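Long-range contacts in similarities with probable monooxygenase (Photorhabdus luminescens, PDB 4HB9), which binds FAD and probably acts as a flavin-dependent monooxygenase of the aromatic-ring hydroxylase type: residues T14-K22 and A54-N63; I212-I222 and M275-L285. All blocks are in the same frame, centred on the assembly; numbering follows the deposited sequence. Where two conformers were deposited one is given.

Interaction 1 (T14-K22 and A54-N63); sequences TCLAHGLRK and ALQECLPAEN. With EDO (1,2-ethanediol), chain E.
H18 has its CG anti to the carbonyl carbon (chi1 -77°), which carries the imidazole to L59 and P60. K22 has its CG anti to the backbone N (chi1 -169°) and is fully extended beyond it, so its ammonium end spans to the end of helix 49-58. L59 sets CD2 over one face of the H18 ring, a CH-pi contact 4.0 Å from L59 CD2 to the ring centroid. P60 CD approaches obliquely, 3.4 Å from H18 ND1. H18 NE2 hydrogen-bonds to L118 O, and H18 ND1 shares a 2.6 Å hydrogen bond with O1 of a 1,2-ethanediol; either could be the donor.

K22 NZ donates to E57 O at 3.2 Å, from above the carbonyl plane. Two waters bind K22 NZ, and one of them also donates to E57 O. The lysine thus meets the carbonyl end of the helix directly and through water. Further in, the backbones come close: G19 CA and C58 CA are 4.3 Å apart. The absence of a side chain at G19 lets C58 SG lie near its CA. C15 SG packs on C58 CB at 3.8 Å.

The diol, probably from the crystallisation liquor, sits beside H18, R21 and P60. R21 NE donates to its O1 at 2.8 Å, almost straight, at the guanidinium edge.

The segments of helices 11-22 and 49-58 cross at 35°. Helix 11-22 begins within what is probably the GxGxxG turn of the Rossmann-like fold, where I11 and G12 bind FAD. Its other side packs on strand 26-30. Helix 330-349 touches C15 and A54, and helix 111-119 touches L55 and L59.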
loop_
_atom_site.group_PDB
_atom_site.type_symbol
_atom_site.label_atom_id
_atom_site.label_comp_id
_atom_site.label_asym_id
_atom_site.label_seq_id
_atom_site.Cartn_x
_atom_site.Cartn_y
_atom_site.Cartn_z
ATOM N N THR A 14 -1.230 1.368 -12.567
ATOM C CA THR A 14 -0.835 0.346 -13.523
ATOM C C THR A 14 -1.927 -0.688 -13.700
ATOM O O THR A 14 -2.247 -1.062 -14.837
ATOM C CB THR A 14 0.507 -0.319 -13.132
ATOM O OG1 THR A 14 0.423 -0.881 -11.827
ATOM C CG2 THR A 14 1.642 0.661 -13.176
ATOM N N CYS A 15 -2.536 -1.140 -12.604
ATOM C CA CYS A 15 -3.621 -2.100 -12.713
ATOM C C CYS A 15 -4.738 -1.502 -13.559
ATOM O O CYS A 15 -5.262 -2.166 -14.453
ATOM C CB CYS A 15 -4.170 -2.542 -11.355
ATOM S SG CYS A 15 -5.274 -3.969 -11.434
ATOM N N LEU A 16 -5.095 -0.249 -13.274
ATOM C CA LEU A 16 -6.125 0.444 -14.046
ATOM C C LEU A 16 -5.791 0.487 -15.533
ATOM O O LEU A 16 -6.649 0.232 -16.356
ATOM C CB LEU A 16 -6.340 1.877 -13.531
ATOM C CG LEU A 16 -7.403 2.712 -14.262
ATOM C CD1 LEU A 16 -8.784 2.081 -14.197
ATOM C CD2 LEU A 16 -7.444 4.134 -13.695
ATOM N N ALA A 17 -4.562 0.835 -15.877
ATOM C CA ALA A 17 -4.197 0.968 -17.283
ATOM C C ALA A 17 -4.310 -0.371 -18.006
ATOM O O ALA A 17 -4.835 -0.428 -19.106
ATOM C CB ALA A 17 -2.824 1.590 -17.451
ATOM N N HIS A 18 -3.910 -1.466 -17.354
ATOM C CA HIS A 18 -4.130 -2.796 -17.905
ATOM C C HIS A 18 -5.588 -3.083 -18.174
ATOM O O HIS A 18 -5.961 -3.596 -19.252
ATOM C CB HIS A 18 -3.575 -3.872 -16.971
ATOM C CG HIS A 18 -2.101 -4.012 -17.046
ATOM N ND1 HIS A 18 -1.451 -4.382 -18.198
ATOM C CD2 HIS A 18 -1.141 -3.829 -16.114
ATOM C CE1 HIS A 18 -0.155 -4.408 -17.976
ATOM N NE2 HIS A 18 0.059 -4.085 -16.719
ATOM N N GLY A 19 -6.428 -2.740 -17.205
ATOM C CA GLY A 19 -7.842 -2.989 -17.330
ATOM C C GLY A 19 -8.475 -2.208 -18.469
ATOM O O GLY A 19 -9.269 -2.753 -19.243
ATOM N N LEU A 20 -8.137 -0.928 -18.563
ATOM C CA LEU A 20 -8.686 -0.079 -19.633
ATOM C C LEU A 20 -8.237 -0.569 -21.011
ATOM O O LEU A 20 -9.053 -0.636 -21.942
ATOM C CB LEU A 20 -8.291 1.385 -19.423
ATOM C CG LEU A 20 -8.822 1.994 -18.119
ATOM C CD1 LEU A 20 -8.266 3.386 -17.920
ATOM C CD2 LEU A 20 -10.337 2.027 -18.084
ATOM N N ARG A 21 -6.966 -0.938 -21.143
ATOM C CA ARG A 21 -6.481 -1.521 -22.404
ATOM C C ARG A 21 -7.256 -2.774 -22.779
ATOM O O ARG A 21 -7.652 -2.963 -23.953
ATOM C CB ARG A 21 -4.985 -1.795 -22.338
ATOM C CG ARG A 21 -4.150 -0.539 -22.362
ATOM C CD ARG A 21 -2.770 -0.710 -21.741
ATOM N NE ARG A 21 -1.983 -1.820 -22.304
ATOM C CZ ARG A 21 -1.293 -1.783 -23.448
ATOM N NH1 ARG A 21 -1.285 -0.702 -24.217
ATOM N NH2 ARG A 21 -0.617 -2.865 -23.836
ATOM N N LYS A 22 -7.537 -3.621 -21.780
ATOM C CA LYS A 22 -8.335 -4.820 -22.031
ATOM C C LYS A 22 -9.688 -4.504 -22.647
ATOM O O LYS A 22 -10.185 -5.278 -23.482
ATOM C CB LYS A 22 -8.518 -5.647 -20.756
ATOM C CG LYS A 22 -9.109 -7.007 -21.019
ATOM C CD LYS A 22 -9.266 -7.796 -19.735
ATOM C CE LYS A 22 -9.879 -9.152 -20.043
ATOM N NZ LYS A 22 -9.846 -10.017 -18.843
ATOM N N ALA A 54 -8.768 -8.524 -8.788
ATOM C CA ALA A 54 -8.415 -7.350 -9.596
ATOM C C ALA A 54 -7.273 -7.677 -10.552
ATOM O O ALA A 54 -7.329 -7.400 -11.748
ATOM C CB ALA A 54 -8.044 -6.171 -8.718
ATOM N N LEU A 55 -6.241 -8.324 -10.026
ATOM C CA LEU A 55 -5.098 -8.682 -10.856
ATOM C C LEU A 55 -5.488 -9.681 -11.933
ATOM O O LEU A 55 -5.046 -9.575 -13.081
ATOM C CB LEU A 55 -3.963 -9.222 -9.985
ATOM C CG LEU A 55 -3.328 -8.167 -9.082
ATOM C CD1 LEU A 55 -2.510 -8.848 -7.981
ATOM C CD2 LEU A 55 -2.429 -7.192 -9.824
ATOM N N GLN A 56 -6.270 -10.683 -11.576
ATOM C CA GLN A 56 -6.580 -11.745 -12.534
ATOM C C GLN A 56 -7.485 -11.203 -13.650
ATOM O O GLN A 56 -7.339 -11.604 -14.805
ATOM C CB GLN A 56 -7.223 -12.946 -11.839
ATOM C CG GLN A 56 -7.348 -14.178 -12.715
ATOM C CD GLN A 56 -7.784 -15.399 -11.925
ATOM O OE1 GLN A 56 -8.217 -15.290 -10.775
ATOM N NE2 GLN A 56 -7.635 -16.572 -12.529
ATOM N N GLU A 57 -8.396 -10.301 -13.290
ATOM C CA GLU A 57 -9.348 -9.723 -14.260
ATOM C C GLU A 57 -8.759 -8.571 -15.101
ATOM O O GLU A 57 -9.255 -8.276 -16.184
ATOM C CB GLU A 57 -10.659 -9.317 -13.532
ATOM C CG GLU A 57 -11.351 -10.528 -12.892
ATOM C CD GLU A 57 -12.815 -10.332 -12.508
ATOM O OE1 GLU A 57 -13.364 -9.212 -12.629
ATOM O OE2 GLU A 57 -13.429 -11.336 -12.068
ATOM N N CYS A 58 -7.709 -7.913 -14.628
ATOM C CA CYS A 58 -7.140 -6.795 -15.386
ATOM C C CYS A 58 -5.882 -7.120 -16.175
ATOM O O CYS A 58 -5.655 -6.547 -17.250
ATOM C CB CYS A 58 -6.812 -5.625 -14.468
ATOM S SG CYS A 58 -8.291 -4.832 -13.807
ATOM N N LEU A 59 -5.036 -7.976 -15.605
ATOM C CA LEU A 59 -3.717 -8.232 -16.162
ATOM C C LEU A 59 -3.805 -9.138 -17.402
ATOM O O LEU A 59 -4.610 -10.076 -17.411
ATOM C CB LEU A 59 -2.822 -8.912 -15.134
ATOM C CG LEU A 59 -2.190 -8.137 -13.970
ATOM C CD1 LEU A 59 -1.361 -9.094 -13.110
ATOM C CD2 LEU A 59 -1.324 -6.996 -14.409
ATOM N N PRO A 60 -2.961 -8.883 -18.415
ATOM C CA PRO A 60 -2.797 -9.887 -19.476
ATOM C C PRO A 60 -2.374 -11.213 -18.876
ATOM O O PRO A 60 -1.760 -11.236 -17.807
ATOM C CB PRO A 60 -1.676 -9.338 -20.341
ATOM C CG PRO A 60 -1.598 -7.890 -20.019
ATOM C CD PRO A 60 -2.033 -7.754 -18.591
ATOM N N ALA A 61 -2.709 -12.303 -19.548
ATOM C CA ALA A 61 -2.436 -13.618 -19.007
ATOM C C ALA A 61 -0.949 -13.806 -18.694
ATOM O O ALA A 61 -0.620 -14.436 -17.703
ATOM C CB ALA A 61 -2.923 -14.691 -19.969
ATOM N N GLU A 62 -0.050 -13.254 -19.501
ATOM C CA GLU A 62 1.373 -13.493 -19.228
ATOM C C GLU A 62 1.803 -12.826 -17.901
ATOM O O GLU A 62 2.577 -13.402 -17.120
ATOM C CB GLU A 62 2.278 -13.133 -20.399
ATOM C CG GLU A 62 2.417 -11.665 -20.743
ATOM C CD GLU A 62 3.497 -11.410 -21.801
ATOM O OE1 GLU A 62 4.548 -12.116 -21.804
ATOM O OE2 GLU A 62 3.309 -10.475 -22.607
ATOM N N ASN A 63 1.263 -11.642 -17.626
ATOM C CA ASN A 63 1.528 -10.968 -16.338
ATOM C C ASN A 63 0.920 -11.759 -15.177
ATOM O O ASN A 63 1.567 -11.934 -14.129
ATOM C CB ASN A 63 0.968 -9.541 -16.302
ATOM C CG ASN A 63 1.469 -8.672 -17.434
ATOM O OD1 ASN A 63 1.364 -9.040 -18.600
ATOM N ND2 ASN A 63 1.991 -7.508 -17.103
HETATM C C1 EDO E . -2.916 -4.797 -21.495
HETATM O O1 EDO E . -1.945 -4.157 -20.727
HETATM C C2 EDO E . -3.942 -5.399 -20.567
HETATM O O2 EDO E . -5.186 -5.119 -21.061
HETATM O O HOH W 1 -7.379 -10.427 -17.770
HETATM O O HOH W 2 -11.956 -9.022 -17.451
#

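Interaction 2 (I212-I222 and M275-L285); sequences IVPKSPDWLFI and MISWDPSLHTL
Strand 218-222 and helix 280-285 pass 11.7 Å apart, their axes at 67°, with a type II turn from M275 to W278 leading toward the helix. W278 carries the largest share of the contact. Its indole lies against I212, P214 and L220, and its six-membered ring does most of the touching. P214 CG meets W278 CZ2 at 3.6 Å, and I212 CG2 lies 3.9 Å from W278 CZ3; both approach obliquely. L220 CB comes at the ring edge instead. M275 CG covers part of one indole face from within its own turn.

D218 OD1 is also at the indole edge, with carboxylate and ring planes 78° apart. It accepts a 2.6 Å bond from S216 OG on its syn side. One water donates to S216 OG and accepts from W278 NE1 at 2.9 Å, so the indole N-H is satisfied beside the apolar packing.

L282 continues the apolar surface. With CG anti to the carbonyl carbon (chi1 -60°), it brings CD2 to within 3.6 Å of I222 CD1. L220 CD2 slides past L282 in the opposite direction and also meets the selenium of M275, a selenomethionine, at 4.1 Å. I222 and L285 reach toward each other tip to tip. D279 caps the helix: its OD2 accepts from both S281 N and S281 OG.

Strand 210-212 pairs antiparallel with strand 218-228 in the mixed sheet. Helix 280-287 packs against this sheet. L285 also touches I244 and W246 of strand 240-251, while W219 faces away toward helix 355-386.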
loop_
_atom_site.group_PDB
_atom_site.type_symbol
_atom_site.label_atom_id
_atom_site.label_comp_id
_atom_site.label_asym_id
_atom_site.label_seq_id
_atom_site.Cartn_x
_atom_site.Cartn_y
_atom_site.Cartn_z
ATOM N N ILE A 212 1.774 -10.025 19.966
ATOM C CA ILE A 212 2.213 -10.016 21.327
ATOM C C ILE A 212 1.431 -8.944 22.029
ATOM O O ILE A 212 1.497 -7.762 21.645
ATOM C CB ILE A 212 3.705 -9.709 21.457
ATOM C CG1 ILE A 212 4.540 -10.639 20.566
ATOM C CG2 ILE A 212 4.132 -9.749 22.910
ATOM C CD1 ILE A 212 4.274 -12.118 20.684
ATOM N N VAL A 213 0.697 -9.360 23.056
ATOM C CA VAL A 213 -0.168 -8.461 23.810
ATOM C C VAL A 213 0.354 -8.303 25.222
ATOM O O VAL A 213 0.092 -9.158 26.077
ATOM C CB VAL A 213 -1.621 -8.968 23.875
ATOM C CG1 VAL A 213 -2.521 -7.889 24.474
ATOM C CG2 VAL A 213 -2.121 -9.339 22.495
ATOM N N PRO A 214 1.093 -7.220 25.487
ATOM C CA PRO A 214 1.652 -7.025 26.823
ATOM C C PRO A 214 0.690 -6.350 27.793
ATOM O O PRO A 214 -0.438 -6.016 27.421
ATOM C CB PRO A 214 2.839 -6.114 26.549
ATOM C CG PRO A 214 2.349 -5.262 25.425
ATOM C CD PRO A 214 1.475 -6.130 24.579
ATOM N N LYS A 215 1.160 -6.107 29.015
ATOM C CA LYS A 215 0.374 -5.350 29.999
ATOM C C LYS A 215 0.472 -3.868 29.739
ATOM O O LYS A 215 -0.388 -3.107 30.146
ATOM C CB LYS A 215 0.852 -5.614 31.437
ATOM C CG LYS A 215 0.841 -7.073 31.856
ATOM C CD LYS A 215 1.868 -7.312 32.967
ATOM C CE LYS A 215 2.163 -8.791 33.170
ATOM N NZ LYS A 215 1.071 -9.434 33.951
ATOM N N SER A 216 1.560 -3.447 29.111
ATOM C CA SER A 216 1.719 -2.064 28.737
ATOM C C SER A 216 0.793 -1.705 27.567
ATOM O O SER A 216 0.309 -2.576 26.878
ATOM C CB SER A 216 3.154 -1.813 28.353
ATOM O OG SER A 216 3.640 -2.883 27.552
ATOM N N PRO A 217 0.534 -0.404 27.361
ATOM C CA PRO A 217 -0.412 -0.000 26.329
ATOM C C PRO A 217 0.232 0.037 24.932
ATOM O O PRO A 217 0.306 1.078 24.292
ATOM C CB PRO A 217 -0.829 1.391 26.785
ATOM C CG PRO A 217 0.373 1.934 27.489
ATOM C CD PRO A 217 0.960 0.737 28.195
ATOM N N ASP A 218 0.700 -1.104 24.483
ATOM C CA ASP A 218 1.389 -1.190 23.199
ATOM C C ASP A 218 1.293 -2.604 22.691
ATOM O O ASP A 218 0.600 -3.444 23.286
ATOM C CB ASP A 218 2.837 -0.647 23.324
ATOM C CG ASP A 218 3.623 -1.251 24.493
ATOM O OD1 ASP A 218 3.237 -2.265 25.080
ATOM O OD2 ASP A 218 4.681 -0.676 24.802
ATOM N N TRP A 219 1.916 -2.889 21.554
ATOM C CA TRP A 219 1.629 -4.131 20.857
ATOM C C TRP A 219 2.801 -4.492 19.965
ATOM O O TRP A 219 3.465 -3.594 19.468
ATOM C CB TRP A 219 0.397 -3.892 19.987
ATOM C CG TRP A 219 -0.282 -5.080 19.417
ATOM C CD1 TRP A 219 0.078 -5.786 18.309
ATOM C CD2 TRP A 219 -1.500 -5.647 19.879
ATOM N NE1 TRP A 219 -0.829 -6.788 18.073
ATOM C CE2 TRP A 219 -1.817 -6.714 19.023
ATOM C CE3 TRP A 219 -2.360 -5.353 20.939
ATOM C CZ2 TRP A 219 -2.959 -7.488 19.192
ATOM C CZ3 TRP A 219 -3.496 -6.112 21.095
ATOM C CH2 TRP A 219 -3.789 -7.163 20.237
ATOM N N LEU A 220 3.000 -5.775 19.706
ATOM C CA LEU A 220 4.003 -6.220 18.705
ATOM C C LEU A 220 3.382 -7.240 17.775
ATOM O O LEU A 220 2.866 -8.295 18.214
ATOM C CB LEU A 220 5.253 -6.795 19.339
ATOM C CG LEU A 220 6.417 -7.077 18.377
ATOM C CD1 LEU A 220 7.139 -5.792 17.945
ATOM C CD2 LEU A 220 7.432 -7.977 19.054
ATOM N N PHE A 221 3.375 -6.895 16.487
ATOM C CA PHE A 221 2.805 -7.742 15.455
ATOM C C PHE A 221 3.977 -8.377 14.706
ATOM O O PHE A 221 4.951 -7.687 14.407
ATOM C CB PHE A 221 1.885 -6.933 14.527
ATOM C CG PHE A 221 1.324 -7.742 13.405
ATOM C CD1 PHE A 221 0.419 -8.768 13.664
ATOM C CD2 PHE A 221 1.742 -7.543 12.095
ATOM C CE1 PHE A 221 -0.069 -9.559 12.638
ATOM C CE2 PHE A 221 1.251 -8.328 11.057
ATOM C CZ PHE A 221 0.331 -9.327 11.332
ATOM N N ILE A 222 3.904 -9.676 14.434
ATOM C CA ILE A 222 4.972 -10.386 13.721
ATOM C C ILE A 222 4.408 -11.134 12.515
ATOM O O ILE A 222 3.457 -11.902 12.647
ATOM C CB ILE A 222 5.674 -11.398 14.642
ATOM C CG1 ILE A 222 6.285 -10.668 15.843
ATOM C CG2 ILE A 222 6.749 -12.182 13.891
ATOM C CD1 ILE A 222 6.810 -11.573 16.932
HETATM N N MSE A 275 10.600 -3.362 25.436
HETATM C CA MSE A 275 10.367 -4.782 25.658
HETATM C C MSE A 275 11.159 -5.356 26.807
HETATM O O MSE A 275 11.399 -6.550 26.841
HETATM C CB MSE A 275 10.738 -5.545 24.380
HETATM C CG MSE A 275 9.846 -5.122 23.227
HETATM SE SE MSE A 275 10.081 -6.270 21.640
HETATM C CE MSE A 275 12.036 -6.425 21.501
ATOM N N ILE A 276 11.574 -4.524 27.759
ATOM C CA ILE A 276 12.325 -5.038 28.902
ATOM C C ILE A 276 11.366 -5.993 29.622
ATOM O O ILE A 276 10.210 -5.655 29.904
ATOM C CB ILE A 276 12.810 -3.928 29.858
ATOM C CG1 ILE A 276 13.791 -2.988 29.144
ATOM C CG2 ILE A 276 13.522 -4.547 31.064
ATOM C CD1 ILE A 276 13.961 -1.642 29.813
ATOM N N SER A 277 11.842 -7.201 29.841
ATOM C CA SER A 277 11.098 -8.283 30.510
ATOM C C SER A 277 10.344 -9.170 29.537
ATOM O O SER A 277 9.941 -10.269 29.901
ATOM C CB SER A 277 10.171 -7.780 31.642
ATOM O OG SER A 277 8.882 -7.399 31.169
ATOM N N TRP A 278 10.167 -8.742 28.288
ATOM C CA TRP A 278 9.460 -9.591 27.336
ATOM C C TRP A 278 10.373 -10.750 26.944
ATOM O O TRP A 278 11.598 -10.705 27.122
ATOM C CB TRP A 278 9.047 -8.845 26.052
ATOM C CG TRP A 278 8.164 -7.672 26.211
ATOM C CD1 TRP A 278 7.933 -6.939 27.335
ATOM C CD2 TRP A 278 7.402 -7.056 25.164
ATOM N NE1 TRP A 278 7.060 -5.907 27.050
ATOM C CE2 TRP A 278 6.740 -5.953 25.720
ATOM C CE3 TRP A 278 7.223 -7.342 23.808
ATOM C CZ2 TRP A 278 5.885 -5.133 24.967
ATOM C CZ3 TRP A 278 6.398 -6.523 23.055
ATOM C CH2 TRP A 278 5.738 -5.434 23.636
ATOM N N ASP A 279 9.773 -11.753 26.334
ATOM C CA ASP A 279 10.479 -12.961 25.996
ATOM C C ASP A 279 11.724 -12.730 25.138
ATOM O O ASP A 279 11.696 -11.947 24.176
ATOM C CB ASP A 279 9.571 -13.927 25.280
ATOM C CG ASP A 279 10.146 -15.325 25.246
ATOM O OD1 ASP A 279 10.022 -16.041 26.281
ATOM O OD2 ASP A 279 10.708 -15.690 24.194
ATOM N N PRO A 280 12.825 -13.423 25.474
ATOM C CA PRO A 280 14.077 -13.239 24.745
ATOM C C PRO A 280 13.999 -13.412 23.223
ATOM O O PRO A 280 14.754 -12.778 22.519
ATOM C CB PRO A 280 14.990 -14.315 25.353
ATOM C CG PRO A 280 14.512 -14.452 26.756
ATOM C CD PRO A 280 13.010 -14.250 26.683
ATOM N N SER A 281 13.109 -14.271 22.729
ATOM C CA SER A 281 12.966 -14.495 21.275
ATOM C C SER A 281 12.580 -13.212 20.543
ATOM O O SER A 281 13.024 -12.940 19.416
ATOM C CB SER A 281 11.933 -15.593 21.015
ATOM O OG SER A 281 10.642 -15.245 21.546
ATOM N N LEU A 282 11.797 -12.385 21.222
ATOM C CA LEU A 282 11.370 -11.113 20.661
ATOM C C LEU A 282 12.561 -10.191 20.595
ATOM O O LEU A 282 12.737 -9.472 19.617
ATOM C CB LEU A 282 10.247 -10.522 21.498
ATOM C CG LEU A 282 9.035 -11.441 21.542
ATOM C CD1 LEU A 282 8.024 -10.994 22.594
ATOM C CD2 LEU A 282 8.385 -11.566 20.174
ATOM N N HIS A 283 13.424 -10.247 21.605
ATOM C CA HIS A 283 14.650 -9.444 21.570
ATOM C C HIS A 283 15.583 -9.858 20.448
ATOM O O HIS A 283 16.161 -9.015 19.771
ATOM C CB HIS A 283 15.351 -9.494 22.927
ATOM C CG HIS A 283 14.634 -8.701 23.969
ATOM N ND1 HIS A 283 14.890 -7.365 24.186
ATOM C CD2 HIS A 283 13.592 -9.022 24.772
ATOM C CE1 HIS A 283 14.091 -6.914 25.134
ATOM N NE2 HIS A 283 13.289 -7.898 25.504
ATOM N N THR A 284 15.737 -11.171 20.288
ATOM C CA THR A 284 16.595 -11.742 19.236
ATOM C C THR A 284 16.141 -11.256 17.855
ATOM O O THR A 284 16.942 -10.808 17.038
ATOM C CB THR A 284 16.532 -13.279 19.309
ATOM O OG1 THR A 284 16.933 -13.703 20.626
ATOM C CG2 THR A 284 17.425 -13.923 18.248
ATOM N N LEU A 285 14.828 -11.298 17.625
ATOM C CA LEU A 285 14.255 -10.820 16.373
ATOM C C LEU A 285 14.653 -9.366 16.106
ATOM O O LEU A 285 15.163 -9.021 15.037
ATOM C CB LEU A 285 12.727 -10.983 16.412
ATOM C CG LEU A 285 11.918 -10.532 15.213
ATOM C CD1 LEU A 285 12.432 -11.197 13.946
ATOM C CD2 LEU A 285 10.460 -10.871 15.413
HETATM O O HOH W 3 5.859 -3.919 28.750
#

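From the N terminus, interaction 1 comes first. It closes a loop of 31 residues between 14-22 and 54-63, which includes strands 26-30 and 44-47. This ties the first helix of the Rossmann-like fold to helices 49-58 and 61-70. The chain then passes through more of the FAD-binding region before interaction 2 closes a second loop, of 52 residues, between 212-222 and 275-285. That loop holds strand 240-251 and helix 264-274, and its closure joins the mixed sheet to helix 280-287. The two loops are in series and neither nest nor cross. The centres of interactions 1 and 2 are about 41 Å apart, on opposite sides of the chain's centre.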